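Local coordinates for copper homeostasis protein cutF (Escherichia coli, PDB 2Z4H) that takes part in copper homeostasis and is required for efficient attachment of stationary-phase cells to hydrophobic surfaces during biofilm formation, at residues K172-S177 with G203-N208. The protein carries 1 engineered substitution. Sequence-based numbering, arbitrary orientation.
Sequences KPVLLS and GKFYPN
L176 and F205 form a non-hydrogen-bonded antiparallel pair, their side chains on the same face of the sheet, where the short strand 205-206 pairs with strand 174-184 in the C-terminal OB domain, a case of an aromatic ring packed against leucine and valine side chains where a short, weakly bonded strand meets its neighbour in a small barrel. The L176 methyl CD2 stands over the middle of the F205 ring, 3.7 Å from its centroid and 2° off the normal, a CH-pi contact, while CG of the same leucine lies over the CE2 side. V174 meets the ring differently: its CG1, anti to the backbone N (chi1 178°), comes in at the edge, 3.7 Å from CD2 of F205. The ring of Y133, on strand 127-135, makes an edge-to-face contact with that of F205, and helix 157-166 packs against the phenylalanine through S162, Y163 and A166. Replacing F205 by an alanine is likely to leave L176 CD2 without its aromatic face and to open a gap toward that helix. L175 and Y206 point to the other face of the sheet, where CD2 of L175 lies 4.0 Å from CB of Y206. The backbones are joined by a weak hydrogen bond from S177 N to K204 O and a hydrogen bond from Y206 N to L175 O; K204 O also stands 3.5 Å above the plane of the Y206 ring, toward its rim.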
loop_
_atom_site.group_PDB
_atom_site.type_symbol
_atom_site.label_atom_id
_atom_site.label_comp_id
_atom_site.label_asym_id
_atom_site.label_seq_id
_atom_site.Cartn_x
_atom_site.Cartn_y
_atom_site.Cartn_z
ATOM N N LYS A 172 -5.901 15.654 38.682
ATOM C CA LYS A 172 -4.689 15.667 37.890
ATOM C C LYS A 172 -4.710 14.680 36.737
ATOM O O LYS A 172 -5.036 13.506 36.919
ATOM C CB LYS A 172 -3.496 15.392 38.786
ATOM N N PRO A 173 -4.386 15.152 35.523
ATOM C CA PRO A 173 -4.377 14.240 34.379
ATOM C C PRO A 173 -3.201 13.257 34.507
ATOM O O PRO A 173 -2.068 13.665 34.770
ATOM C CB PRO A 173 -4.239 15.192 33.186
ATOM C CG PRO A 173 -3.507 16.356 33.757
ATOM C CD PRO A 173 -4.187 16.541 35.083
ATOM N N VAL A 174 -3.474 11.966 34.351
ATOM C CA VAL A 174 -2.431 10.953 34.456
ATOM C C VAL A 174 -1.905 10.574 33.074
ATOM O O VAL A 174 -2.682 10.437 32.118
ATOM C CB VAL A 174 -2.959 9.661 35.129
ATOM C CG1 VAL A 174 -1.865 8.628 35.182
ATOM C CG2 VAL A 174 -3.461 9.949 36.515
ATOM N N LEU A 175 -0.591 10.405 32.962
ATOM C CA LEU A 175 -0.002 10.008 31.688
ATOM C C LEU A 175 -0.677 8.693 31.331
ATOM O O LEU A 175 -1.047 7.921 32.218
ATOM C CB LEU A 175 1.506 9.778 31.828
ATOM C CG LEU A 175 2.269 9.377 30.556
ATOM C CD1 LEU A 175 2.412 10.592 29.646
ATOM C CD2 LEU A 175 3.636 8.807 30.927
ATOM N N LEU A 176 -0.844 8.431 30.041
ATOM C CA LEU A 176 -1.492 7.201 29.626
ATOM C C LEU A 176 -0.909 6.737 28.315
ATOM O O LEU A 176 -0.614 7.544 27.432
ATOM C CB LEU A 176 -3.005 7.433 29.493
ATOM C CG LEU A 176 -3.969 6.270 29.228
ATOM C CD1 LEU A 176 -4.371 6.258 27.779
ATOM C CD2 LEU A 176 -3.328 4.948 29.647
ATOM N N SER A 177 -0.724 5.427 28.209
ATOM C CA SER A 177 -0.187 4.806 27.007
ATOM C C SER A 177 -1.215 3.804 26.541
ATOM O O SER A 177 -1.419 2.782 27.196
ATOM C CB SER A 177 1.109 4.067 27.318
ATOM O OG SER A 177 1.421 3.141 26.286
ATOM N N GLY A 203 -6.159 0.515 29.311
ATOM C CA GLY A 203 -5.159 1.518 29.604
ATOM C C GLY A 203 -3.820 0.980 30.078
ATOM O O GLY A 203 -3.498 -0.205 29.933
ATOM N N LYS A 204 -3.049 1.895 30.656
ATOM C CA LYS A 204 -1.726 1.633 31.204
ATOM C C LYS A 204 -1.305 2.992 31.746
ATOM O O LYS A 204 -0.526 3.710 31.112
ATOM C CB LYS A 204 -0.763 1.187 30.103
ATOM C CG LYS A 204 0.454 0.415 30.597
ATOM C CD LYS A 204 0.130 -1.055 30.888
ATOM C CE LYS A 204 -0.714 -1.235 32.158
ATOM N NZ LYS A 204 -1.097 -2.666 32.417
ATOM N N PHE A 205 -1.838 3.356 32.910
ATOM C CA PHE A 205 -1.537 4.656 33.496
ATOM C C PHE A 205 -0.265 4.743 34.329
ATOM O O PHE A 205 0.061 3.837 35.095
ATOM C CB PHE A 205 -2.718 5.137 34.339
ATOM C CG PHE A 205 -3.951 5.463 33.539
ATOM C CD1 PHE A 205 -4.928 4.496 33.309
ATOM C CD2 PHE A 205 -4.154 6.753 33.044
ATOM C CE1 PHE A 205 -6.091 4.812 32.606
ATOM C CE2 PHE A 205 -5.313 7.077 32.340
ATOM C CZ PHE A 205 -6.280 6.107 32.125
ATOM N N TYR A 206 0.441 5.857 34.166
ATOM C CA TYR A 206 1.678 6.139 34.884
ATOM C C TYR A 206 1.497 7.479 35.613
ATOM O O TYR A 206 1.823 8.555 35.091
ATOM C CB TYR A 206 2.843 6.202 33.895
ATOM C CG TYR A 206 3.021 4.916 33.120
ATOM C CD1 TYR A 206 3.295 3.716 33.775
ATOM C CD2 TYR A 206 2.893 4.890 31.732
ATOM C CE1 TYR A 206 3.435 2.523 33.068
ATOM C CE2 TYR A 206 3.033 3.696 31.015
ATOM C CZ TYR A 206 3.303 2.522 31.694
ATOM O OH TYR A 206 3.440 1.349 30.993
ATOM N N PRO A 207 0.967 7.415 36.847
ATOM C CA PRO A 207 0.684 8.549 37.733
ATOM C C PRO A 207 1.836 9.453 38.155
ATOM O O PRO A 207 1.665 10.674 38.254
ATOM C CB PRO A 207 -0.001 7.882 38.934
ATOM C CG PRO A 207 0.638 6.546 38.986
ATOM C CD PRO A 207 0.660 6.142 37.527
ATOM N N ASN A 208 2.998 8.858 38.404
ATOM C CA ASN A 208 4.158 9.622 38.852
ATOM C C ASN A 208 4.759 10.548 37.794
ATOM O O ASN A 208 4.876 11.755 38.018
ATOM C CB ASN A 208 5.226 8.668 39.391
#